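Local coordinates for protein genome packaging NTPase B204 (PDB 4KFS) that probably hydrolyses ATP to power the packaging of viral DNA into the capsid of an archaeal virus, at residues Y186-Y191 with K199-I204; V10-S15 with F157-P162; L100-A105 with L133-Q138. All blocks are in the same frame, centred on the assembly; numbering follows the deposited sequence.

Contact 1. Residues Y186-Y191 with K199-I204; sequences YHFLIY and KIHKPI. With AMP (adenosine monophosphate), chain C.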
loop_
_atom_site.group_PDB
_atom_site.type_symbol
_atom_site.label_atom_id
_atom_site.label_comp_id
_atom_site.label_asym_id
_atom_site.label_seq_id
_atom_site.Cartn_x
_atom_site.Cartn_y
_atom_site.Cartn_z
ATOM N N TYR A 186 -8.017 -4.981 16.231
ATOM C CA TYR A 186 -6.648 -4.537 15.941
ATOM C C TYR A 186 -5.662 -5.660 15.675
ATOM O O TYR A 186 -4.497 -5.394 15.394
ATOM C CB TYR A 186 -6.079 -3.598 17.014
ATOM C CG TYR A 186 -6.976 -2.447 17.371
ATOM C CD1 TYR A 186 -7.668 -1.751 16.391
ATOM C CD2 TYR A 186 -7.140 -2.060 18.697
ATOM C CE1 TYR A 186 -8.495 -0.689 16.723
ATOM C CE2 TYR A 186 -7.971 -1.008 19.041
ATOM C CZ TYR A 186 -8.641 -0.322 18.050
ATOM O OH TYR A 186 -9.470 0.719 18.382
ATOM N N HIS A 187 -6.113 -6.907 15.758
ATOM C CA HIS A 187 -5.278 -8.015 15.314
ATOM C C HIS A 187 -5.322 -8.068 13.780
ATOM O O HIS A 187 -6.302 -7.649 13.171
ATOM C CB HIS A 187 -5.759 -9.338 15.896
ATOM C CG HIS A 187 -5.719 -9.392 17.391
ATOM N ND1 HIS A 187 -6.438 -8.526 18.186
ATOM C CD2 HIS A 187 -5.057 -10.220 18.235
ATOM C CE1 HIS A 187 -6.227 -8.825 19.458
ATOM N NE2 HIS A 187 -5.392 -9.846 19.515
ATOM N N PHE A 188 -4.268 -8.588 13.161
ATOM C CA PHE A 188 -4.259 -8.690 11.708
ATOM C C PHE A 188 -3.515 -9.923 11.193
ATOM O O PHE A 188 -2.509 -10.360 11.750
ATOM C CB PHE A 188 -3.738 -7.389 11.062
ATOM C CG PHE A 188 -2.363 -6.974 11.531
ATOM C CD1 PHE A 188 -2.210 -6.164 12.645
ATOM C CD2 PHE A 188 -1.224 -7.388 10.848
ATOM C CE1 PHE A 188 -0.948 -5.781 13.080
ATOM C CE2 PHE A 188 0.035 -7.010 11.275
ATOM C CZ PHE A 188 0.178 -6.202 12.393
ATOM N N LEU A 189 -4.039 -10.493 10.119
ATOM C CA LEU A 189 -3.404 -11.638 9.495
ATOM C C LEU A 189 -2.349 -11.160 8.501
ATOM O O LEU A 189 -2.607 -10.239 7.725
ATOM C CB LEU A 189 -4.475 -12.460 8.791
ATOM C CG LEU A 189 -4.128 -13.789 8.139
ATOM C CD1 LEU A 189 -5.401 -14.622 8.087
ATOM C CD2 LEU A 189 -3.571 -13.598 6.739
ATOM N N ILE A 190 -1.170 -11.783 8.506
ATOM C CA ILE A 190 -0.180 -11.517 7.454
ATOM C C ILE A 190 -0.017 -12.725 6.532
ATOM O O ILE A 190 0.379 -13.805 6.971
ATOM C CB ILE A 190 1.203 -11.144 8.020
ATOM C CG1 ILE A 190 1.092 -9.946 8.966
ATOM C CG2 ILE A 190 2.177 -10.814 6.880
ATOM C CD1 ILE A 190 2.408 -9.555 9.584
ATOM N N TYR A 191 -0.340 -12.553 5.255
ATOM C CA TYR A 191 -0.133 -13.640 4.304
ATOM C C TYR A 191 1.082 -13.334 3.456
ATOM O O TYR A 191 1.184 -12.264 2.828
ATOM C CB TYR A 191 -1.372 -13.897 3.442
ATOM C CG TYR A 191 -1.170 -15.023 2.426
ATOM C CD1 TYR A 191 -1.196 -16.353 2.820
ATOM C CD2 TYR A 191 -0.951 -14.746 1.084
ATOM C CE1 TYR A 191 -1.006 -17.384 1.916
ATOM C CE2 TYR A 191 -0.763 -15.769 0.168
ATOM C CZ TYR A 191 -0.791 -17.087 0.593
ATOM O OH TYR A 191 -0.600 -18.113 -0.304
ATOM N N LYS A 199 0.599 -15.618 9.269
ATOM C CA LYS A 199 0.931 -15.297 10.650
ATOM C C LYS A 199 -0.189 -14.446 11.229
ATOM O O LYS A 199 -0.639 -13.500 10.594
ATOM C CB LYS A 199 2.267 -14.555 10.698
ATOM C CG LYS A 199 2.693 -14.033 12.057
ATOM C CD LYS A 199 4.166 -13.613 11.997
ATOM C CE LYS A 199 4.672 -13.053 13.317
ATOM N NZ LYS A 199 6.162 -13.129 13.386
ATOM N N ILE A 200 -0.669 -14.792 12.417
ATOM C CA ILE A 200 -1.664 -13.945 13.051
ATOM C C ILE A 200 -0.959 -12.979 13.988
ATOM O O ILE A 200 -0.429 -13.382 15.022
ATOM C CB ILE A 200 -2.722 -14.754 13.826
ATOM C CG1 ILE A 200 -3.480 -15.687 12.875
ATOM C CG2 ILE A 200 -3.677 -13.811 14.548
ATOM C CD1 ILE A 200 -3.901 -15.035 11.553
ATOM N N HIS A 201 -0.965 -11.701 13.626
ATOM C CA HIS A 201 -0.228 -10.697 14.376
ATOM C C HIS A 201 -1.082 -9.958 15.419
ATOM O O HIS A 201 -2.242 -9.609 15.188
ATOM C CB HIS A 201 0.415 -9.701 13.410
ATOM C CG HIS A 201 1.537 -8.911 14.003
ATOM N ND1 HIS A 201 1.337 -7.928 14.948
ATOM C CD2 HIS A 201 2.871 -8.937 13.761
ATOM C CE1 HIS A 201 2.501 -7.390 15.271
ATOM N NE2 HIS A 201 3.447 -7.984 14.565
ATOM N N LYS A 202 -0.486 -9.720 16.574
ATOM C CA LYS A 202 -1.175 -9.018 17.639
ATOM C C LYS A 202 -1.179 -7.513 17.343
ATOM O O LYS A 202 -0.403 -7.045 16.502
ATOM C CB LYS A 202 -0.487 -9.313 18.969
ATOM C CG LYS A 202 -0.613 -10.770 19.379
ATOM C CD LYS A 202 -2.079 -11.198 19.501
ATOM C CE LYS A 202 -2.195 -12.582 20.114
ATOM N NZ LYS A 202 -0.975 -12.856 20.916
ATOM N N PRO A 203 -2.067 -6.755 18.017
ATOM C CA PRO A 203 -2.104 -5.310 17.781
ATOM C C PRO A 203 -0.730 -4.707 18.020
ATOM O O PRO A 203 -0.054 -5.111 18.965
ATOM C CB PRO A 203 -3.088 -4.815 18.849
ATOM C CG PRO A 203 -4.015 -5.966 19.052
ATOM C CD PRO A 203 -3.147 -7.193 18.925
ATOM N N ILE A 204 -0.310 -3.777 17.171
ATOM C CA ILE A 204 0.955 -3.089 17.408
ATOM C C ILE A 204 0.887 -2.210 18.660
ATOM O O ILE A 204 -0.189 -1.764 19.063
ATOM C CB ILE A 204 1.379 -2.233 16.199
ATOM C CG1 ILE A 204 0.283 -1.246 15.823
ATOM C CG2 ILE A 204 1.701 -3.114 15.001
ATOM C CD1 ILE A 204 0.754 -0.229 14.816
HETATM P P AMP C . -7.655 3.240 11.698
HETATM O O1P AMP C . -8.223 2.047 10.962
HETATM O O2P AMP C . -8.124 4.619 11.291
HETATM O O3P AMP C . -6.146 3.190 11.688
HETATM O "O5'" AMP C . -7.866 3.055 13.267
HETATM C "C5'" AMP C . -6.798 3.278 14.174
HETATM C "C4'" AMP C . -7.293 3.818 15.493
HETATM O "O4'" AMP C . -7.369 2.744 16.458
HETATM C "C3'" AMP C . -6.395 4.844 16.163
HETATM O "O3'" AMP C . -6.547 6.148 15.626
HETATM C "C2'" AMP C . -6.782 4.733 17.636
HETATM O "O2'" AMP C . -7.940 5.505 17.914
HETATM C "C1'" AMP C . -7.149 3.250 17.757
HETATM N N9 AMP C . -6.077 2.465 18.402
HETATM C C8 AMP C . -5.659 2.655 19.673
HETATM N N7 AMP C . -4.666 1.788 20.001
HETATM C C5 AMP C . -4.440 1.015 18.925
HETATM C C6 AMP C . -3.514 -0.094 18.615
HETATM N N6 AMP C . -2.639 -0.544 19.546
HETATM N N1 AMP C . -3.577 -0.635 17.383
HETATM C C2 AMP C . -4.459 -0.166 16.472
HETATM N N3 AMP C . -5.327 0.841 16.670
HETATM C C4 AMP C . -5.370 1.459 17.870
HETATM O O HOH W 1 -2.657 -3.446 15.296
#

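Contact 2. Residues V10-S15 with F157-P162; sequences VGRKKS and FYTREP. With AMP (adenosine monophosphate), chain C.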
loop_
_atom_site.group_PDB
_atom_site.type_symbol
_atom_site.label_atom_id
_atom_site.label_comp_id
_atom_site.label_asym_id
_atom_site.label_seq_id
_atom_site.Cartn_x
_atom_site.Cartn_y
_atom_site.Cartn_z
ATOM N N VAL A 10 -5.632 -4.417 3.962
ATOM C CA VAL A 10 -7.075 -4.452 3.792
ATOM C C VAL A 10 -7.776 -4.430 5.149
ATOM O O VAL A 10 -7.556 -5.302 5.989
ATOM C CB VAL A 10 -7.522 -5.702 3.015
ATOM C CG1 VAL A 10 -9.016 -5.616 2.682
ATOM C CG2 VAL A 10 -6.706 -5.858 1.740
ATOM N N GLY A 11 -8.610 -3.417 5.356
ATOM C CA GLY A 11 -9.404 -3.322 6.566
ATOM C C GLY A 11 -10.305 -2.109 6.517
ATOM O O GLY A 11 -10.005 -1.132 5.836
ATOM N N ARG A 12 -11.406 -2.165 7.256
ATOM C CA ARG A 12 -12.370 -1.072 7.271
ATOM C C ARG A 12 -11.889 0.149 8.057
ATOM O O ARG A 12 -10.817 0.144 8.671
ATOM C CB ARG A 12 -13.712 -1.568 7.811
ATOM C CG ARG A 12 -14.404 -2.607 6.920
ATOM C CD ARG A 12 -15.326 -3.488 7.746
ATOM N NE ARG A 12 -16.471 -4.009 6.994
ATOM C CZ ARG A 12 -16.426 -5.075 6.196
ATOM N NH1 ARG A 12 -15.282 -5.726 6.023
ATOM N NH2 ARG A 12 -17.518 -5.484 5.560
ATOM N N LYS A 13 -12.692 1.204 8.023
ATOM C CA LYS A 13 -12.385 2.407 8.774
ATOM C C LYS A 13 -12.327 2.060 10.254
ATOM O O LYS A 13 -13.194 1.343 10.761
ATOM C CB LYS A 13 -13.441 3.485 8.501
ATOM C CG LYS A 13 -12.912 4.897 8.558
ATOM C CD LYS A 13 -13.831 5.850 7.808
ATOM C CE LYS A 13 -13.125 7.162 7.509
ATOM N NZ LYS A 13 -11.883 6.939 6.712
ATOM N N LYS A 14 -11.278 2.540 10.917
ATOM C CA LYS A 14 -11.034 2.309 12.341
ATOM C C LYS A 14 -10.583 0.881 12.671
ATOM O O LYS A 14 -10.435 0.539 13.837
ATOM C CB LYS A 14 -12.226 2.738 13.207
ATOM N N SER A 15 -10.325 0.071 11.645
ATOM C CA SER A 15 -9.857 -1.297 11.856
ATOM C C SER A 15 -8.434 -1.320 12.391
ATOM O O SER A 15 -8.048 -2.261 13.075
ATOM C CB SER A 15 -9.900 -2.101 10.562
ATOM O OG SER A 15 -8.901 -1.619 9.683
ATOM N N PHE A 157 -7.352 -7.200 8.251
ATOM C CA PHE A 157 -8.028 -7.105 9.540
ATOM C C PHE A 157 -9.346 -7.894 9.495
ATOM O O PHE A 157 -9.701 -8.455 8.462
ATOM C CB PHE A 157 -8.251 -5.627 9.887
ATOM C CG PHE A 157 -6.977 -4.891 10.211
ATOM C CD1 PHE A 157 -6.583 -4.705 11.527
ATOM C CD2 PHE A 157 -6.160 -4.404 9.197
ATOM C CE1 PHE A 157 -5.403 -4.046 11.832
ATOM C CE2 PHE A 157 -4.979 -3.732 9.500
ATOM C CZ PHE A 157 -4.603 -3.559 10.814
ATOM N N TYR A 158 -10.055 -7.968 10.617
ATOM C CA TYR A 158 -11.249 -8.812 10.703
ATOM C C TYR A 158 -12.264 -8.564 9.566
ATOM O O TYR A 158 -12.477 -7.427 9.147
ATOM C CB TYR A 158 -11.917 -8.649 12.086
ATOM C CG TYR A 158 -13.356 -9.087 12.099
ATOM C CD1 TYR A 158 -13.703 -10.403 12.356
ATOM C CD2 TYR A 158 -14.371 -8.182 11.829
ATOM C CE1 TYR A 158 -15.028 -10.803 12.344
ATOM C CE2 TYR A 158 -15.682 -8.564 11.814
ATOM C CZ TYR A 158 -16.013 -9.874 12.072
ATOM O OH TYR A 158 -17.339 -10.241 12.046
ATOM N N THR A 159 -12.834 -9.646 9.029
ATOM C CA THR A 159 -14.052 -9.571 8.232
ATOM C C THR A 159 -14.779 -10.900 8.205
ATOM O O THR A 159 -14.149 -11.956 8.256
ATOM C CB THR A 159 -13.808 -9.144 6.765
ATOM O OG1 THR A 159 -15.077 -8.998 6.120
ATOM C CG2 THR A 159 -12.994 -10.198 6.017
ATOM N N ARG A 160 -16.104 -10.843 8.129
ATOM C CA ARG A 160 -16.910 -12.036 7.856
ATOM C C ARG A 160 -17.870 -11.834 6.683
ATOM O O ARG A 160 -18.778 -12.641 6.460
ATOM C CB ARG A 160 -17.661 -12.498 9.112
ATOM C CG ARG A 160 -16.760 -13.178 10.113
ATOM C CD ARG A 160 -17.486 -13.599 11.384
ATOM N NE ARG A 160 -16.529 -14.131 12.351
ATOM C CZ ARG A 160 -16.834 -14.985 13.322
ATOM N NH1 ARG A 160 -18.088 -15.402 13.473
ATOM N NH2 ARG A 160 -15.884 -15.410 14.151
ATOM N N GLU A 161 -17.656 -10.771 5.918
ATOM C CA GLU A 161 -18.495 -10.490 4.771
ATOM C C GLU A 161 -18.221 -11.554 3.717
ATOM O O GLU A 161 -17.075 -11.783 3.349
ATOM C CB GLU A 161 -18.210 -9.093 4.234
ATOM C CG GLU A 161 -19.344 -8.516 3.422
ATOM C CD GLU A 161 -18.985 -8.352 1.974
ATOM O OE1 GLU A 161 -18.032 -9.032 1.528
ATOM O OE2 GLU A 161 -19.647 -7.538 1.285
ATOM N N PRO A 162 -19.277 -12.248 3.271
ATOM C CA PRO A 162 -19.139 -13.437 2.419
ATOM C C PRO A 162 -18.511 -13.150 1.056
ATOM O O PRO A 162 -17.745 -13.975 0.553
ATOM C CB PRO A 162 -20.584 -13.932 2.265
ATOM C CG PRO A 162 -21.447 -12.779 2.676
ATOM C CD PRO A 162 -20.667 -12.036 3.706
HETATM P P AMP C . -7.655 3.240 11.698
HETATM O O1P AMP C . -8.223 2.047 10.962
HETATM O O2P AMP C . -8.124 4.619 11.291
HETATM O O3P AMP C . -6.146 3.190 11.688
HETATM O "O5'" AMP C . -7.866 3.055 13.267
HETATM C "C5'" AMP C . -6.798 3.278 14.174
HETATM C "C4'" AMP C . -7.293 3.818 15.493
HETATM O "O4'" AMP C . -7.369 2.744 16.458
HETATM C "C3'" AMP C . -6.395 4.844 16.163
HETATM O "O3'" AMP C . -6.547 6.148 15.626
HETATM C "C2'" AMP C . -6.782 4.733 17.636
HETATM O "O2'" AMP C . -7.940 5.505 17.914
HETATM C "C1'" AMP C . -7.149 3.250 17.757
HETATM N N9 AMP C . -6.077 2.465 18.402
HETATM C C8 AMP C . -5.659 2.655 19.673
HETATM N N7 AMP C . -4.666 1.788 20.001
HETATM C C5 AMP C . -4.440 1.015 18.925
HETATM C C6 AMP C . -3.514 -0.094 18.615
HETATM N N6 AMP C . -2.639 -0.544 19.546
HETATM N N1 AMP C . -3.577 -0.635 17.383
HETATM C C2 AMP C . -4.459 -0.166 16.472
HETATM N N3 AMP C . -5.327 0.841 16.670
HETATM C C4 AMP C . -5.370 1.459 17.870
HETATM O O HOH W 2 -11.795 -4.518 9.174
#

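Contact 3. Residues L100-A105 with L133-Q138; sequences LIIDEA and LILSTQ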
loop_
_atom_site.group_PDB
_atom_site.type_symbol
_atom_site.label_atom_id
_atom_site.label_comp_id
_atom_site.label_asym_id
_atom_site.label_seq_id
_atom_site.Cartn_x
_atom_site.Cartn_y
_atom_site.Cartn_z
ATOM N N LEU A 100 6.585 3.669 -2.042
ATOM C CA LEU A 100 5.446 4.489 -2.422
ATOM C C LEU A 100 4.205 4.030 -1.657
ATOM O O LEU A 100 3.704 2.911 -1.866
ATOM C CB LEU A 100 5.211 4.404 -3.923
ATOM C CG LEU A 100 3.979 5.125 -4.468
ATOM C CD1 LEU A 100 3.988 6.618 -4.121
ATOM C CD2 LEU A 100 3.902 4.919 -5.987
ATOM N N ILE A 101 3.726 4.898 -0.768
ATOM C CA ILE A 101 2.583 4.603 0.093
ATOM C C ILE A 101 1.300 5.229 -0.461
ATOM O O ILE A 101 1.197 6.448 -0.611
ATOM C CB ILE A 101 2.833 5.118 1.535
ATOM C CG1 ILE A 101 4.148 4.548 2.080
ATOM C CG2 ILE A 101 1.638 4.809 2.439
ATOM C CD1 ILE A 101 4.461 4.963 3.518
ATOM N N ILE A 102 0.331 4.390 -0.796
ATOM C CA ILE A 102 -0.915 4.867 -1.379
ATOM C C ILE A 102 -2.107 4.487 -0.499
ATOM O O ILE A 102 -2.535 3.318 -0.487
ATOM C CB ILE A 102 -1.094 4.293 -2.783
ATOM C CG1 ILE A 102 0.169 4.540 -3.608
ATOM C CG2 ILE A 102 -2.299 4.911 -3.465
ATOM C CD1 ILE A 102 0.008 4.230 -5.085
ATOM N N ASP A 103 -2.651 5.462 0.234
ATOM C CA ASP A 103 -3.694 5.153 1.225
ATOM C C ASP A 103 -5.101 4.850 0.671
ATOM O O ASP A 103 -5.869 4.129 1.303
ATOM C CB ASP A 103 -3.742 6.176 2.379
ATOM C CG ASP A 103 -4.038 7.589 1.912
ATOM O OD1 ASP A 103 -4.568 7.759 0.792
ATOM O OD2 ASP A 103 -3.752 8.540 2.679
ATOM N N GLU A 104 -5.448 5.378 -0.496
ATOM C CA GLU A 104 -6.719 4.984 -1.109
ATOM C C GLU A 104 -6.424 4.350 -2.456
ATOM O O GLU A 104 -6.607 4.964 -3.509
ATOM C CB GLU A 104 -7.679 6.174 -1.219
ATOM C CG GLU A 104 -7.878 6.897 0.121
ATOM C CD GLU A 104 -9.063 7.849 0.133
ATOM O OE1 GLU A 104 -9.900 7.780 -0.791
ATOM O OE2 GLU A 104 -9.167 8.666 1.072
ATOM N N ALA A 105 -5.931 3.118 -2.402
ATOM C CA ALA A 105 -5.373 2.453 -3.572
ATOM C C ALA A 105 -6.387 2.227 -4.677
ATOM O O ALA A 105 -6.015 2.075 -5.837
ATOM C CB ALA A 105 -4.719 1.139 -3.179
ATOM N N LEU A 133 5.837 -0.810 -2.695
ATOM C CA LEU A 133 4.480 -0.279 -2.613
ATOM C C LEU A 133 3.797 -0.713 -1.330
ATOM O O LEU A 133 3.871 -1.881 -0.934
ATOM C CB LEU A 133 3.624 -0.761 -3.779
ATOM C CG LEU A 133 3.785 -0.236 -5.198
ATOM C CD1 LEU A 133 2.928 -1.115 -6.099
ATOM C CD2 LEU A 133 3.336 1.216 -5.319
ATOM N N ILE A 134 3.133 0.235 -0.683
ATOM C CA ILE A 134 2.185 -0.083 0.365
ATOM C C ILE A 134 0.829 0.460 -0.082
ATOM O O ILE A 134 0.640 1.678 -0.221
ATOM C CB ILE A 134 2.608 0.536 1.708
ATOM C CG1 ILE A 134 3.919 -0.093 2.191
ATOM C CG2 ILE A 134 1.512 0.359 2.724
ATOM C CD1 ILE A 134 4.483 0.525 3.471
ATOM N N LEU A 135 -0.099 -0.448 -0.351
ATOM C CA LEU A 135 -1.413 -0.086 -0.853
ATOM C C LEU A 135 -2.445 -0.401 0.208
ATOM O O LEU A 135 -2.459 -1.511 0.739
ATOM C CB LEU A 135 -1.750 -0.892 -2.103
ATOM C CG LEU A 135 -0.837 -0.864 -3.324
ATOM C CD1 LEU A 135 -1.488 -1.641 -4.456
ATOM C CD2 LEU A 135 -0.524 0.570 -3.749
ATOM N N SER A 136 -3.319 0.544 0.535
ATOM C CA SER A 136 -4.367 0.206 1.503
ATOM C C SER A 136 -5.743 0.393 0.895
ATOM O O SER A 136 -5.940 1.233 0.006
ATOM C CB SER A 136 -4.221 0.973 2.826
ATOM O OG SER A 136 -4.664 2.314 2.714
ATOM N N THR A 137 -6.679 -0.430 1.344
ATOM C CA THR A 137 -8.048 -0.354 0.868
ATOM C C THR A 137 -9.012 -0.822 1.942
ATOM O O THR A 137 -8.624 -1.522 2.869
ATOM C CB THR A 137 -8.250 -1.165 -0.426
ATOM O OG1 THR A 137 -9.627 -1.112 -0.816
ATOM C CG2 THR A 137 -7.837 -2.619 -0.236
ATOM N N GLN A 138 -10.270 -0.429 1.793
ATOM C CA GLN A 138 -11.312 -0.749 2.756
ATOM C C GLN A 138 -11.787 -2.195 2.621
ATOM O O GLN A 138 -11.845 -2.913 3.600
ATOM C CB GLN A 138 -12.489 0.205 2.586
ATOM C CG GLN A 138 -12.104 1.669 2.778
ATOM C CD GLN A 138 -11.563 1.918 4.173
ATOM O OE1 GLN A 138 -10.464 2.447 4.353
ATOM N NE2 GLN A 138 -12.335 1.517 5.174
HETATM O O HOH W 3 -8.214 3.237 2.431
#

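Contact 1. Residues Y186-Y191 with K199-I204
H187 runs alongside K202 and lays its ring across P203 where the antiparallel hairpin of strands 188-192 and 197-201 opens toward the nucleotide. Its CB passes 3.6 Å from H201 O. CG stands anti to the carbonyl carbon (chi1 -61°), which carries the ring over the proline: P203 CD sits 3.4 Å from the H187 ring centroid, almost on the ring normal, a CH-pi contact that suits the compact, rigid proline ring. CD2 meets the aliphatic K202 CD at 3.4 Å, CE1 and NE2 share P203 CD, CE1 and ND1 also touch P203 CG, and ND1 is hydrogen-bonded to Q185 O.

Paired F188 and H201 exchange two backbone hydrogen bonds, and their side chains leave the sheet side by side. The rings are nearly parallel (12°) but slid apart, so F188 CZ approaches H201 ND1 at 3.3 Å while H201 CB sits over one face of the phenyl, toward its rim, in a CH-pi contact. On the opposite face of the sheet L189 CG touches I200 CD1 at 3.6 Å.

At the open end, water 1 joins Y186 O to I204 N. AMP N3 rests 3.4 Å above the centre of the Y186 ring, and AMP N6 donates to I204 O at 2.8 Å. An aromatic platform plus a backbone acceptor for the exocyclic amine suggests that this end could recognise the base, consistent with a preference for adenine.

Contact 2. Residues V10-S15 with F157-P162
F157 turns one face of its ring to S15, whose OG lies 3.8 Å above the plane and offset toward the rim, while V10 O lies at the ring edge, in plane. S15 O comes closer still, 3.2 Å from F157 CD1. G11, having no side chain, leaves room for both the phenyl ring and the serine hydroxyl. Beside it F157 N donates almost straight to V10 O at 3.0 Å, tying the chain after strand 153-156 to the end of strand 6-10.

With OG between its backbone N and carbonyl carbon (chi1 70°), S15 turns back on its own loop and donates to a lone pair of R12 O at 2.8 Å. S15 N uses the same acceptor, closing a type II turn.

The extended R12 crosses T159 and E161 at about a right angle. E161 CB lies at the guanidinium edge, 3.9 Å from NH2, but the carboxylate and guanidinium planes stand 67° apart, and E161 OE1 instead caps E164 N at the start of helix 162-171. R12 NH1 forms a salt bridge with E164, which also bonds T159 OG1.

This loop fits a Walker A P-loop: K14 N and S15 N lie 3.1 and 3.0 Å from AMP O1P. G16 N and Y19 N are hydrogen-bonded to AMP, and the two bonds to R12 O fix the shape of the turn and so place the backbone round the phosphate.

Contact 3. Residues L100-A105 with L133-Q138
S136 reaches the carbonyl group of D103 from outside its plane: OG donates to D103 O at 2.6 Å, tilted 28° from the carbonyl plane and strongly bent, with a C=O...O angle of 114°. Water 3 gives D103 O a second donor, at 2.8 Å, and links it to the flat amide of Q138 through OE1. The D103 carboxylate leads away from strand 131-137, with OD1 bonded to H41 ND1. A chi1 of 77° folds the S136 hydroxyl back over its own main chain toward D103, and this short side chain spans the gap where the strands stop pairing. The regular parallel ladder, I134 N to L100 O and I102 N to I134 O, ends at S136 N to I102 O; beyond it S136 O is taken by A105 N at 3.1 Å, one residue past the position that would continue the pattern.

Strands 98-102 and 131-137 are parallel neighbours in the central sheet of what is probably a P-loop NTPase. The run of aliphatic residues ending in D103 and E104 is consistent with a Walker B motif, and strand 131-137 lies between it and the P-loop strand 6-10, the order expected of the ASCE class.

Leucine and isoleucine side chains fill both faces. On one, L100 and L133 run side by side, CD2 to CD2 at 3.8 Å, and L135 CD2 fits against I102 CB at 3.9 Å. A105, just ahead of helix 106-109, is small enough to turn toward strand 131-137 and sets CB 3.8 Å from L135 CB. On the other face I101 and I134 pack beneath helix 17-31, against I26 and F25.

Overall arrangement
Contacts 1 and 3 lie on the same sheet, and contact 2 joins loops following two strands between them. Contact 3, near the middle of the chain, is nested in the loop that contact 2 closes, centres about 15 Å apart. G11 N and T137 O, 3.1 Å apart, probably join them by a hydrogen bond, and K17 reaches G11 O and Q138 OE1. Contact 1 also touches contact 2, centres about 12 Å apart, through F157 on F188 and S15 O 3.4 Å from Y186 CD1, and is centred about 18 Å from the centre of contact 3. Contacts 1 and 2 share AMP, at base and phosphate respectively, whereas the side chain of S136 in contact 3 is about 9 Å from it.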